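Side-chain contacts in abietadiene synthase, chloroplastic (Abies grandis, PDB 3S9V), which belongs to the terpene synthase family of plant enzymes and is a large, mainly helical chloroplast protein with N-terminal and metal-binding family regions: residues E30-I33 against E34-S38; L283-D286 against R287-E291; N42-R45 against C46-Y49; I515-P518 against E519-K522. All coordinates share one frame; numbering follows the deposited sequence.

Interaction 1: residues E30-I33 against E34-S38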
ATOM      1  N   GLU A  30      22.673  -2.258 -15.626  1.00 53.47           N
ATOM      2  CA  GLU A  30      22.661  -0.864 -15.204  1.00 51.26           C
ATOM      3  C   GLU A  30      22.068   0.007 -16.307  1.00 48.93           C
ATOM      4  O   GLU A  30      21.330   0.957 -16.035  1.00 44.16           O
ATOM      5  CB  GLU A  30      24.074  -0.388 -14.874  1.00 50.56           C
ATOM      6  CG  GLU A  30      24.115   1.013 -14.287  1.00 61.88           C
ATOM      7  CD  GLU A  30      23.429   1.104 -12.929  1.00 69.74           C
ATOM      8  OE1 GLU A  30      23.155   2.237 -12.477  1.00 72.97           O
ATOM      9  OE2 GLU A  30      23.173   0.048 -12.309  1.00 68.16           O
ATOM     10  N   LYS A  31      22.393  -0.321 -17.555  1.00 47.01           N
ATOM     11  CA  LYS A  31      21.870   0.430 -18.686  1.00 45.95           C
ATOM     12  C   LYS A  31      20.388   0.113 -18.828  1.00 40.84           C
ATOM     13  O   LYS A  31      19.582   0.990 -19.134  1.00 40.61           O
ATOM     14  CB  LYS A  31      22.600   0.048 -19.975  1.00 52.14           C
ATOM     15  CG  LYS A  31      22.040   0.721 -21.221  1.00 54.71           C
ATOM     16  CD  LYS A  31      22.616   0.101 -22.482  1.00 65.93           C
ATOM     17  CE  LYS A  31      21.973   0.678 -23.734  1.00 69.48           C
ATOM     18  NZ  LYS A  31      22.487   0.024 -24.971  1.00 71.49           N
ATOM     19  N   ARG A  32      20.039  -1.148 -18.607  1.00 35.60           N
ATOM     20  CA  ARG A  32      18.654  -1.579 -18.701  1.00 38.52           C
ATOM     21  C   ARG A  32      17.820  -0.815 -17.668  1.00 41.00           C
ATOM     22  O   ARG A  32      16.699  -0.390 -17.955  1.00 40.40           O
ATOM     23  CB  ARG A  32      18.558  -3.092 -18.465  1.00 36.78           C
ATOM     24  CG  ARG A  32      17.142  -3.667 -18.542  1.00 36.19           C
ATOM     25  CD  ARG A  32      16.425  -3.289 -19.849  1.00 33.27           C
ATOM     26  NE  ARG A  32      15.182  -4.044 -20.022  1.00 33.88           N
ATOM     27  CZ  ARG A  32      14.203  -3.715 -20.863  1.00 37.08           C
ATOM     28  NH1 ARG A  32      14.309  -2.633 -21.622  1.00 37.74           N
ATOM     29  NH2 ARG A  32      13.110  -4.468 -20.939  1.00 29.88           N
ATOM     30  N   ILE A  33      18.383  -0.644 -16.470  1.00 38.29           N
ATOM     31  CA  ILE A  33      17.723   0.077 -15.387  1.00 33.65           C
ATOM     32  C   ILE A  33      17.473   1.519 -15.819  1.00 32.85           C
ATOM     33  O   ILE A  33      16.399   2.076 -15.586  1.00 30.39           O
ATOM     34  CB  ILE A  33      18.602   0.060 -14.100  1.00 37.61           C
ATOM     35  CG1 ILE A  33      18.576  -1.339 -13.477  1.00 39.04           C
ATOM     36  CG2 ILE A  33      18.119   1.116 -13.100  1.00 23.62           C
ATOM     37  CD1 ILE A  33      19.482  -1.497 -12.279  1.00 35.14           C
ATOM     38  N   GLU A  34      18.468   2.122 -16.457  1.00 33.92           N
ATOM     39  CA  GLU A  34      18.336   3.493 -16.922  1.00 36.31           C
ATOM     40  C   GLU A  34      17.238   3.562 -17.991  1.00 36.32           C
ATOM     41  O   GLU A  34      16.406   4.473 -17.994  1.00 36.46           O
ATOM     42  CB  GLU A  34      19.677   3.973 -17.489  1.00 40.44           C
ATOM     43  CG  GLU A  34      19.702   5.435 -17.934  1.00 56.71           C
ATOM     44  CD  GLU A  34      21.123   5.992 -18.059  1.00 61.65           C
ATOM     45  OE1 GLU A  34      21.953   5.378 -18.768  1.00 52.51           O
ATOM     46  OE2 GLU A  34      21.403   7.050 -17.445  1.00 61.35           O
ATOM     47  N   THR A  35      17.237   2.581 -18.886  1.00 32.29           N
ATOM     48  CA  THR A  35      16.256   2.518 -19.959  1.00 32.43           C
ATOM     49  C   THR A  35      14.847   2.429 -19.385  1.00 31.79           C
ATOM     50  O   THR A  35      13.969   3.210 -19.745  1.00 32.94           O
ATOM     51  CB  THR A  35      16.513   1.293 -20.865  1.00 32.01           C
ATOM     52  OG1 THR A  35      17.823   1.393 -21.431  1.00 32.93           O
ATOM     53  CG2 THR A  35      15.491   1.226 -21.989  1.00 29.86           C
ATOM     54  N   LEU A  36      14.639   1.470 -18.493  1.00 30.32           N
ATOM     55  CA  LEU A  36      13.339   1.283 -17.874  1.00 28.46           C
ATOM     56  C   LEU A  36      12.844   2.553 -17.196  1.00 27.73           C
ATOM     57  O   LEU A  36      11.667   2.903 -17.296  1.00 29.83           O
ATOM     58  CB  LEU A  36      13.412   0.138 -16.866  1.00 21.66           C
ATOM     59  CG  LEU A  36      13.477  -1.242 -17.522  1.00 21.71           C
ATOM     60  CD1 LEU A  36      13.920  -2.301 -16.523  1.00 29.91           C
ATOM     61  CD2 LEU A  36      12.108  -1.576 -18.078  1.00 23.85           C
ATOM     62  N   ILE A  37      13.751   3.248 -16.521  1.00 24.88           N
ATOM     63  CA  ILE A  37      13.396   4.471 -15.821  1.00 25.34           C
ATOM     64  C   ILE A  37      12.930   5.570 -16.763  1.00 28.22           C
ATOM     65  O   ILE A  37      11.969   6.278 -16.468  1.00 28.07           O
ATOM     66  CB  ILE A  37      14.580   4.998 -14.968  1.00 23.67           C
ATOM     67  CG1 ILE A  37      14.891   4.011 -13.841  1.00 25.76           C
ATOM     68  CG2 ILE A  37      14.236   6.339 -14.352  1.00 24.47           C
ATOM     69  CD1 ILE A  37      16.018   4.454 -12.930  1.00 22.85           C
ATOM     70  N   SER A  38      13.603   5.726 -17.897  1.00 31.21           N
ATOM     71  CA  SER A  38      13.192   6.768 -18.826  1.00 34.97           C
ATOM     72  C   SER A  38      11.877   6.372 -19.506  1.00 33.70           C
ATOM     73  O   SER A  38      11.067   7.231 -19.853  1.00 33.09           O
ATOM     74  CB  SER A  38      14.290   7.030 -19.868  1.00 29.85           C
ATOM     75  OG  SER A  38      14.473   5.912 -20.716  1.00 44.28           O
TER
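Arg32 and Leu36, one helical turn apart, meet at an angle. The isobutyl end of Leu36 rests on the arginine, with Leu36 CD2 4.1 Å above the centre of one guanidinium face and Leu36 CD1 4.0 Å from Arg32 CG. The arginine chain runs anti to its own nitrogen at chi1 and then bends at chi2 (53°), which turns the guanidinium along the helix toward Leu36. Thr35 CG2 comes up to the edge of the same group, 4.1 Å from Arg32 NH1. The charge itself is met from outside, by a salt bridge from Arg32 NE to Glu465 of helix 461-491. Ile33 is buried and lies alongside Ile37, both pointing the same way, with Ile33 CG2 3.9 Å from Ile37 CD1, and it also packs on Leu466. Lys31 O accepts two bonds from Thr35, one from the amide N at 2.8 Å and one from the hydroxyl OG1 at 2.9 Å. The hydroxyl approaches from above the carbonyl plane, while the amide stays nearer to it. The i to i+4 bond from Leu36 N to Arg32 O is nearly straight, N-H...O angle 172°. This turn thus sets aliphatic groups and an arginine, its charge probably balanced by Glu465, against helix 461-491, while the Thr35 hydroxyl bonds within its own turn.

Interaction 2: residues L283-D286 against R287-E291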
ATOM      1  N   LEU A 283       6.432  -1.498  -5.055  1.00 22.52           N
ATOM      2  CA  LEU A 283       7.512  -2.271  -5.662  1.00 24.22           C
ATOM      3  C   LEU A 283       8.877  -1.730  -5.233  1.00 23.78           C
ATOM      4  O   LEU A 283       9.908  -2.302  -5.573  1.00 24.94           O
ATOM      5  CB  LEU A 283       7.406  -2.248  -7.190  1.00 20.98           C
ATOM      6  CG  LEU A 283       6.330  -3.131  -7.825  1.00 28.98           C
ATOM      7  CD1 LEU A 283       6.341  -2.919  -9.335  1.00 22.86           C
ATOM      8  CD2 LEU A 283       6.587  -4.601  -7.487  1.00 22.61           C
ATOM      9  N   GLY A 284       8.869  -0.617  -4.502  1.00 23.00           N
ATOM     10  CA  GLY A 284      10.098  -0.023  -3.996  1.00 22.54           C
ATOM     11  C   GLY A 284      10.980   0.761  -4.954  1.00 24.14           C
ATOM     12  O   GLY A 284      12.143   1.018  -4.636  1.00 27.45           O
ATOM     13  N   ILE A 285      10.439   1.164  -6.101  1.00 20.82           N
ATOM     14  CA  ILE A 285      11.210   1.904  -7.100  1.00 20.45           C
ATOM     15  C   ILE A 285      10.760   3.352  -7.292  1.00 25.56           C
ATOM     16  O   ILE A 285      11.169   4.013  -8.254  1.00 26.31           O
ATOM     17  CB  ILE A 285      11.144   1.207  -8.475  1.00 16.90           C
ATOM     18  CG1 ILE A 285       9.684   0.985  -8.875  1.00 20.78           C
ATOM     19  CG2 ILE A 285      11.874  -0.123  -8.420  1.00 21.07           C
ATOM     20  CD1 ILE A 285       9.497   0.365 -10.252  1.00 17.46           C
ATOM     21  N   ASP A 286       9.934   3.840  -6.374  1.00 20.41           N
ATOM     22  CA  ASP A 286       9.413   5.197  -6.442  1.00 20.55           C
ATOM     23  C   ASP A 286      10.453   6.323  -6.339  1.00 22.40           C
ATOM     24  O   ASP A 286      10.204   7.433  -6.816  1.00 22.79           O
ATOM     25  CB  ASP A 286       8.351   5.386  -5.350  1.00 20.47           C
ATOM     26  CG  ASP A 286       8.917   5.200  -3.947  1.00 30.84           C
ATOM     27  OD1 ASP A 286       8.926   6.187  -3.177  1.00 31.52           O
ATOM     28  OD2 ASP A 286       9.360   4.071  -3.616  1.00 28.77           O
ATOM     29  N   ARG A 287      11.609   6.068  -5.731  1.00 19.63           N
ATOM     30  CA  ARG A 287      12.600   7.140  -5.596  1.00 20.20           C
ATOM     31  C   ARG A 287      13.057   7.661  -6.951  1.00 24.37           C
ATOM     32  O   ARG A 287      13.525   8.798  -7.066  1.00 23.84           O
ATOM     33  CB  ARG A 287      13.823   6.676  -4.792  1.00 16.12           C
ATOM     34  CG  ARG A 287      14.752   5.696  -5.512  1.00 21.85           C
ATOM     35  CD  ARG A 287      15.925   5.302  -4.614  1.00 25.91           C
ATOM     36  NE  ARG A 287      16.928   4.475  -5.290  1.00 21.85           N
ATOM     37  CZ  ARG A 287      16.766   3.193  -5.590  1.00 26.29           C
ATOM     38  NH1 ARG A 287      15.637   2.567  -5.282  1.00 26.79           N
ATOM     39  NH2 ARG A 287      17.741   2.527  -6.192  1.00 29.83           N
ATOM     40  N   HIS A 288      12.910   6.831  -7.978  1.00 24.57           N
ATOM     41  CA  HIS A 288      13.322   7.196  -9.328  1.00 24.36           C
ATOM     42  C   HIS A 288      12.330   8.089 -10.075  1.00 27.56           C
ATOM     43  O   HIS A 288      12.624   8.543 -11.182  1.00 28.71           O
ATOM     44  CB  HIS A 288      13.546   5.934 -10.160  1.00 20.04           C
ATOM     45  CG  HIS A 288      14.562   4.996  -9.587  1.00 22.68           C
ATOM     46  ND1 HIS A 288      15.882   5.347  -9.407  1.00 28.82           N
ATOM     47  CD2 HIS A 288      14.456   3.710  -9.177  1.00 25.73           C
ATOM     48  CE1 HIS A 288      16.546   4.317  -8.913  1.00 30.39           C
ATOM     49  NE2 HIS A 288      15.703   3.311  -8.765  1.00 28.79           N
ATOM     50  N   PHE A 289      11.168   8.356  -9.482  1.00 26.96           N
ATOM     51  CA  PHE A 289      10.152   9.159 -10.166  1.00 25.52           C
ATOM     52  C   PHE A 289       9.472  10.196  -9.291  1.00 24.15           C
ATOM     53  O   PHE A 289       8.269  10.419  -9.415  1.00 27.24           O
ATOM     54  CB  PHE A 289       9.075   8.230 -10.721  1.00 25.27           C
ATOM     55  CG  PHE A 289       9.617   6.982 -11.332  1.00 23.49           C
ATOM     56  CD1 PHE A 289      10.191   7.003 -12.603  1.00 20.89           C
ATOM     57  CD2 PHE A 289       9.585   5.784 -10.627  1.00 17.34           C
ATOM     58  CE1 PHE A 289      10.725   5.841 -13.162  1.00 18.37           C
ATOM     59  CE2 PHE A 289      10.115   4.621 -11.173  1.00 18.63           C
ATOM     60  CZ  PHE A 289      10.689   4.650 -12.450  1.00 16.95           C
ATOM     61  N   LYS A 290      10.225  10.842  -8.417  1.00 25.15           N
ATOM     62  CA  LYS A 290       9.630  11.826  -7.530  1.00 28.40           C
ATOM     63  C   LYS A 290       8.886  12.956  -8.234  1.00 28.38           C
ATOM     64  O   LYS A 290       7.801  13.350  -7.796  1.00 28.65           O
ATOM     65  CB  LYS A 290      10.693  12.371  -6.573  1.00 27.80           C
ATOM     66  CG  LYS A 290      11.201  11.289  -5.616  1.00 37.46           C
ATOM     67  CD  LYS A 290      11.912  11.857  -4.389  1.00 52.89           C
ATOM     68  CE  LYS A 290      13.243  12.517  -4.740  1.00 59.69           C
ATOM     69  NZ  LYS A 290      14.246  11.545  -5.266  1.00 62.19           N
ATOM     70  N   GLU A 291       9.447  13.461  -9.328  1.00 27.34           N
ATOM     71  CA  GLU A 291       8.823  14.549 -10.080  1.00 28.97           C
ATOM     72  C   GLU A 291       7.538  14.109 -10.774  1.00 26.81           C
ATOM     73  O   GLU A 291       6.593  14.888 -10.891  1.00 27.30           O
ATOM     74  CB  GLU A 291       9.784  15.092 -11.140  1.00 37.32           C
ATOM     75  CG  GLU A 291      11.053  15.730 -10.608  1.00 50.16           C
ATOM     76  CD  GLU A 291      12.062  16.000 -11.714  1.00 60.54           C
ATOM     77  OE1 GLU A 291      12.643  15.023 -12.237  1.00 58.07           O
ATOM     78  OE2 GLU A 291      12.266  17.184 -12.068  1.00 64.14           O
TER
HETATM   79  O   HOH W   1      12.933   3.532  -4.482  1.00 28.95           O
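Ile285 reaches the ring of Phe289 through its carbonyl and its side chain: Ile285 O lies 3.2 Å from Phe289 CE2, and Ile285 CG1 4.3 Å from the same carbon. The carbonyl meets the ring obliquely, and it also takes a weak hydrogen bond from His288 N. From there the side chains are layered. His288 CB sits over the centre of one Phe289 face, Arg287 CG over the centre of the His288 ring, and His288 NE2 3.3 Å above the guanidinium of Arg287. The loop leaves helix 269-282 through a Schellman motif, with Gly284 at positive phi (77°), passes through a short 3-10 turn and enters helix 290-301 with Phe289 at the N-cap position. Phe289 N bonds to Asp286 O at 3.0 Å, well above the carbonyl plane. A water ties the two ends of the turn together: it donates to Gly284 O at 2.6 Å and accepts from Arg287 N at 3.1 Å and from Arg287 NH1 at 3.0 Å, lying in the guanidinium plane at its edge. Arg287 NH1 also forms a salt bridge with Asp470 of helix 461-491, whose carboxylate accepts a weak bond from His288 NE2.

Interaction 3: residues N42-R45 against C46-Y49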
ATOM      1  N   ASN A  42       8.212   8.310 -19.106  1.00 32.16           N
ATOM      2  CA  ASN A  42       7.399   8.711 -20.249  1.00 34.87           C
ATOM      3  C   ASN A  42       5.954   8.268 -20.012  1.00 31.48           C
ATOM      4  O   ASN A  42       5.022   8.987 -20.356  1.00 27.73           O
ATOM      5  CB  ASN A  42       7.932   8.096 -21.548  1.00 42.33           C
ATOM      6  CG  ASN A  42       7.244   8.660 -22.787  1.00 52.42           C
ATOM      7  OD1 ASN A  42       7.364   9.851 -23.092  1.00 58.45           O
ATOM      8  ND2 ASN A  42       6.513   7.808 -23.503  1.00 52.80           N
ATOM      9  N   MET A  43       5.770   7.081 -19.436  1.00 29.33           N
ATOM     10  CA  MET A  43       4.421   6.606 -19.144  1.00 29.51           C
ATOM     11  C   MET A  43       3.711   7.643 -18.281  1.00 28.65           C
ATOM     12  O   MET A  43       2.594   8.061 -18.592  1.00 27.58           O
ATOM     13  CB  MET A  43       4.454   5.275 -18.399  1.00 32.38           C
ATOM     14  CG  MET A  43       4.371   4.042 -19.291  1.00 41.66           C
ATOM     15  SD  MET A  43       4.569   2.510 -18.345  1.00 38.27           S
ATOM     16  CE  MET A  43       3.179   2.587 -17.313  1.00 38.95           C
ATOM     17  N   PHE A  44       4.359   8.065 -17.199  1.00 25.99           N
ATOM     18  CA  PHE A  44       3.750   9.059 -16.323  1.00 25.50           C
ATOM     19  C   PHE A  44       3.423  10.361 -17.055  1.00 27.19           C
ATOM     20  O   PHE A  44       2.365  10.957 -16.829  1.00 23.35           O
ATOM     21  CB  PHE A  44       4.653   9.366 -15.125  1.00 22.82           C
ATOM     22  CG  PHE A  44       4.494   8.403 -13.983  1.00 19.01           C
ATOM     23  CD1 PHE A  44       5.186   7.196 -13.968  1.00 23.01           C
ATOM     24  CD2 PHE A  44       3.639   8.699 -12.930  1.00 16.73           C
ATOM     25  CE1 PHE A  44       5.032   6.292 -12.916  1.00 22.00           C
ATOM     26  CE2 PHE A  44       3.472   7.810 -11.870  1.00 17.59           C
ATOM     27  CZ  PHE A  44       4.173   6.599 -11.864  1.00 26.61           C
ATOM     28  N   ARG A  45       4.327  10.805 -17.925  1.00 29.70           N
ATOM     29  CA  ARG A  45       4.115  12.042 -18.674  1.00 33.82           C
ATOM     30  C   ARG A  45       2.994  11.906 -19.698  1.00 34.07           C
ATOM     31  O   ARG A  45       2.384  12.896 -20.091  1.00 33.61           O
ATOM     32  CB  ARG A  45       5.406  12.470 -19.373  1.00 40.00           C
ATOM     33  CG  ARG A  45       6.549  12.769 -18.412  1.00 50.09           C
ATOM     34  CD  ARG A  45       7.725  13.400 -19.138  1.00 63.66           C
ATOM     35  NE  ARG A  45       7.331  14.652 -19.780  1.00 75.29           N
ATOM     36  CZ  ARG A  45       8.146  15.426 -20.494  1.00 76.69           C
ATOM     37  NH1 ARG A  45       9.418  15.084 -20.666  1.00 78.37           N
ATOM     38  NH2 ARG A  45       7.683  16.544 -21.036  1.00 71.67           N
ATOM     39  N   CYS A  46       2.724  10.676 -20.123  1.00 35.60           N
ATOM     40  CA  CYS A  46       1.668  10.410 -21.096  1.00 38.74           C
ATOM     41  C   CYS A  46       0.284  10.301 -20.459  1.00 39.14           C
ATOM     42  O   CYS A  46      -0.728  10.459 -21.140  1.00 39.35           O
ATOM     43  CB  CYS A  46       1.954   9.113 -21.857  1.00 39.32           C
ATOM     44  SG  CYS A  46       3.220   9.240 -23.121  1.00 63.85           S
ATOM     45  N   MET A  47       0.234  10.008 -19.164  1.00 35.98           N
ATOM     46  CA  MET A  47      -1.050   9.873 -18.488  1.00 34.15           C
ATOM     47  C   MET A  47      -2.001  11.031 -18.756  1.00 30.88           C
ATOM     48  O   MET A  47      -1.647  12.199 -18.580  1.00 33.26           O
ATOM     49  CB  MET A  47      -0.840   9.708 -16.985  1.00 32.33           C
ATOM     50  CG  MET A  47      -0.647   8.258 -16.574  1.00 30.42           C
ATOM     51  SD  MET A  47       0.010   8.061 -14.933  1.00 21.86           S
ATOM     52  CE  MET A  47       1.131   6.693 -15.200  1.00 23.32           C
ATOM     53  N   GLY A  48      -3.206  10.689 -19.203  1.00 24.82           N
ATOM     54  CA  GLY A  48      -4.222  11.687 -19.491  1.00 25.79           C
ATOM     55  C   GLY A  48      -5.536  11.253 -18.870  1.00 27.88           C
ATOM     56  O   GLY A  48      -5.660  11.241 -17.645  1.00 28.58           O
ATOM     57  N   TYR A  49      -6.516  10.892 -19.696  1.00 24.21           N
ATOM     58  CA  TYR A  49      -7.793  10.436 -19.166  1.00 24.09           C
ATOM     59  C   TYR A  49      -7.797   8.932 -18.931  1.00 24.09           C
ATOM     60  O   TYR A  49      -8.762   8.378 -18.402  1.00 19.92           O
ATOM     61  CB  TYR A  49      -8.942  10.834 -20.092  1.00 23.35           C
ATOM     62  CG  TYR A  49      -9.262  12.307 -20.008  1.00 25.30           C
ATOM     63  CD1 TYR A  49      -9.047  13.150 -21.097  1.00 21.18           C
ATOM     64  CD2 TYR A  49      -9.784  12.861 -18.831  1.00 23.82           C
ATOM     65  CE1 TYR A  49      -9.343  14.507 -21.023  1.00 22.67           C
ATOM     66  CE2 TYR A  49     -10.083  14.218 -18.745  1.00 23.71           C
ATOM     67  CZ  TYR A  49      -9.861  15.035 -19.848  1.00 28.86           C
ATOM     68  OH  TYR A  49     -10.150  16.380 -19.779  1.00 37.72           O
TER
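Cys46 N closes the last turn of helix 29-46 on Asn42 O at 2.9 Å, and it makes a second, weak bond to Met43 O. Met47 N follows with two weak bonds, to Met43 O and to Phe44 O at 3.3 Å, so each amide is shared between an i+4 and an i+3 carbonyl as the helix ends. Met47 is the first residue to leave helical geometry, its psi swinging to 127°, and the chain leaves the helix into a loop. Its side chain nevertheless turns back beside Phe44, the two pointing the same way. Met47 CE lies 4.0 Å from the centroid of the Phe44 ring and close to its normal, a CH-pi contact shifted toward the rim on the CD2 side. Met47 SD is farther off and oblique to the ring at 4.8 Å from the centroid, which makes this a Met-aromatic contact carried mainly by the methyl group. The pair packs the end of the helix on helix 269-282, with both residues on Ala276 and Met47 also on Glu272. A different flank of the turn is polar and solvent-exposed. There Cys46 SG, beside the backbone N (chi1 -76°), points back along the helix to within 3.6 Å of Asn42 ND2. Asn42 has chi1 at -171°, which carries its amide toward the sulfur. Beyond the turn, Gly48 O is taken by Arg273 of helix 269-282.

Interaction 4: residues I515-P518 against E519-K522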
ATOM      1  N   ILE A 515      16.599   2.616   5.066  1.00 24.86           N
ATOM      2  CA  ILE A 515      17.378   3.650   4.361  1.00 24.43           C
ATOM      3  C   ILE A 515      18.388   2.896   3.516  1.00 24.58           C
ATOM      4  O   ILE A 515      19.597   2.967   3.720  1.00 28.18           O
ATOM      5  CB  ILE A 515      18.122   4.625   5.320  1.00 24.00           C
ATOM      6  CG1 ILE A 515      18.904   3.849   6.384  1.00 29.98           C
ATOM      7  CG2 ILE A 515      17.127   5.584   5.948  1.00 24.06           C
ATOM      8  CD1 ILE A 515      19.892   4.712   7.165  1.00 29.72           C
ATOM      9  N   PHE A 516      17.840   2.173   2.552  1.00 25.91           N
ATOM     10  CA  PHE A 516      18.563   1.312   1.633  1.00 27.77           C
ATOM     11  C   PHE A 516      19.326   1.942   0.467  1.00 27.47           C
ATOM     12  O   PHE A 516      20.247   1.325  -0.057  1.00 29.45           O
ATOM     13  CB  PHE A 516      17.564   0.313   1.073  1.00 24.73           C
ATOM     14  CG  PHE A 516      16.394   0.969   0.390  1.00 24.81           C
ATOM     15  CD1 PHE A 516      16.434   1.254  -0.966  1.00 23.56           C
ATOM     16  CD2 PHE A 516      15.263   1.337   1.119  1.00 28.71           C
ATOM     17  CE1 PHE A 516      15.369   1.895  -1.587  1.00 30.14           C
ATOM     18  CE2 PHE A 516      14.195   1.980   0.507  1.00 21.02           C
ATOM     19  CZ  PHE A 516      14.249   2.260  -0.849  1.00 21.88           C
ATOM     20  N   GLU A 517      18.944   3.144   0.048  1.00 26.06           N
ATOM     21  CA  GLU A 517      19.606   3.780  -1.093  1.00 28.34           C
ATOM     22  C   GLU A 517      21.134   3.760  -1.018  1.00 31.26           C
ATOM     23  O   GLU A 517      21.711   3.934   0.055  1.00 33.95           O
ATOM     24  CB  GLU A 517      19.134   5.233  -1.265  1.00 28.12           C
ATOM     25  CG  GLU A 517      17.643   5.430  -1.564  1.00 27.43           C
ATOM     26  CD  GLU A 517      16.777   5.513  -0.308  1.00 32.20           C
ATOM     27  OE1 GLU A 517      15.843   6.351  -0.283  1.00 31.31           O
ATOM     28  OE2 GLU A 517      17.022   4.746   0.648  1.00 29.24           O
ATOM     29  N   PRO A 518      21.807   3.546  -2.167  1.00 32.45           N
ATOM     30  CA  PRO A 518      23.275   3.509  -2.221  1.00 32.54           C
ATOM     31  C   PRO A 518      23.916   4.781  -1.651  1.00 31.57           C
ATOM     32  O   PRO A 518      25.022   4.736  -1.110  1.00 29.36           O
ATOM     33  CB  PRO A 518      23.565   3.340  -3.717  1.00 29.35           C
ATOM     34  CG  PRO A 518      22.385   2.552  -4.200  1.00 31.44           C
ATOM     35  CD  PRO A 518      21.232   3.247  -3.494  1.00 34.47           C
ATOM     36  N   GLU A 519      23.211   5.905  -1.767  1.00 29.40           N
ATOM     37  CA  GLU A 519      23.707   7.191  -1.286  1.00 32.88           C
ATOM     38  C   GLU A 519      23.862   7.279   0.229  1.00 33.53           C
ATOM     39  O   GLU A 519      24.621   8.108   0.729  1.00 32.95           O
ATOM     40  CB  GLU A 519      22.776   8.322  -1.729  1.00 38.81           C
ATOM     41  CG  GLU A 519      22.381   8.279  -3.195  1.00 55.91           C
ATOM     42  CD  GLU A 519      20.965   7.768  -3.409  1.00 56.40           C
ATOM     43  OE1 GLU A 519      20.008   8.515  -3.090  1.00 52.76           O
ATOM     44  OE2 GLU A 519      20.813   6.621  -3.892  1.00 47.22           O
ATOM     45  N   PHE A 520      23.135   6.436   0.955  1.00 30.73           N
ATOM     46  CA  PHE A 520      23.171   6.455   2.413  1.00 28.95           C
ATOM     47  C   PHE A 520      24.013   5.328   3.018  1.00 28.34           C
ATOM     48  O   PHE A 520      23.710   4.826   4.101  1.00 30.60           O
ATOM     49  CB  PHE A 520      21.738   6.383   2.962  1.00 25.96           C
ATOM     50  CG  PHE A 520      20.831   7.482   2.461  1.00 26.11           C
ATOM     51  CD1 PHE A 520      21.111   8.821   2.735  1.00 27.31           C
ATOM     52  CD2 PHE A 520      19.684   7.178   1.722  1.00 23.41           C
ATOM     53  CE1 PHE A 520      20.257   9.846   2.280  1.00 23.77           C
ATOM     54  CE2 PHE A 520      18.826   8.196   1.263  1.00 17.99           C
ATOM     55  CZ  PHE A 520      19.115   9.527   1.543  1.00 15.19           C
ATOM     56  N   SER A 521      25.076   4.932   2.325  1.00 27.10           N
ATOM     57  CA  SER A 521      25.939   3.866   2.817  1.00 26.32           C
ATOM     58  C   SER A 521      26.628   4.258   4.132  1.00 26.37           C
ATOM     59  O   SER A 521      26.727   3.449   5.058  1.00 22.80           O
ATOM     60  CB  SER A 521      26.990   3.518   1.757  1.00 27.64           C
ATOM     61  OG  SER A 521      27.641   4.684   1.277  1.00 35.25           O
ATOM     62  N   LYS A 522      27.087   5.505   4.208  1.00 24.58           N
ATOM     63  CA  LYS A 522      27.775   6.001   5.392  1.00 27.61           C
ATOM     64  C   LYS A 522      26.832   6.080   6.585  1.00 27.76           C
ATOM     65  O   LYS A 522      27.215   5.742   7.705  1.00 28.54           O
ATOM     66  CB  LYS A 522      28.379   7.382   5.124  1.00 31.78           C
ATOM     67  CG  LYS A 522      29.457   7.771   6.116  1.00 34.63           C
ATOM     68  CD  LYS A 522      30.597   6.770   6.035  1.00 45.96           C
ATOM     69  CE  LYS A 522      31.639   7.010   7.103  1.00 49.97           C
ATOM     70  NZ  LYS A 522      32.724   5.984   7.050  1.00 47.06           N
TER
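Glu517 and Phe520 lie side by side with their flat ends almost perpendicular, the carboxylate plane standing 87° from the ring. Glu517 CD sits in the ring plane at its edge, 3.7 Å from Phe520 CE2, and Glu517 CB is 3.6 Å from Phe520 CD2. The bend of the glutamate at chi2 (87°) brings the carboxylate beside the ring. Both carboxylate oxygens have hydrogen-bond partners elsewhere, including a salt bridge from Glu517 OE1 to Arg745. Glu517 OE2 also lies 3.7 Å over the centre of the Phe516 ring. The main-chain oxygen of Glu517 is gripped twice: Phe520 N bonds to it at 3.0 Å from well above the carbonyl plane, and Arg524 NH1 supplies another bond, as it does for Ile515 O. Pro518 has no N-H to give, but its carbonyl accepts a weak bond from Ser521 N at 3.4 Å. Glu519 folds back at its own chi2, so that its carboxylate touches carbon rather than a donor in this turn: Glu519 OE2 is 3.4 Å from both Glu517 CB and Pro518 CD. The two carboxylates are turned nearly at right angles and stay apart, their OE1 atoms 5.5 Å from each other. This turn, inside the metal-binding family region, links helix 504-514 to helix 521-541, with Phe520 at the N-cap position. Ile515 and Phe520 pack on Ile742 of helix 741-757, while Pro518 and Ser521 rest on helix 461-491.

How the interactions relate
Along the chain the order is interaction 1, 3, 2, 4. Interactions 1 and 3 occupy the start and the end of helix 29-46, their centres 18 Å apart. Interaction 2, in the loop joining helices 269-282 and 290-301, touches interaction 1 through Ile37, which packs on His288 and Phe289; the centres are 13 Å apart. It also touches interaction 4, 15 Å away between centres, where Arg287 CD lies 3.5 Å from Glu517 CG. Interactions 1, 2 and 4 all pack on helix 461-491. Interaction 2 thus joins the N-terminal helix to the metal-binding family region, while interactions 3 and 4, about 30 Å apart between centres, do not meet.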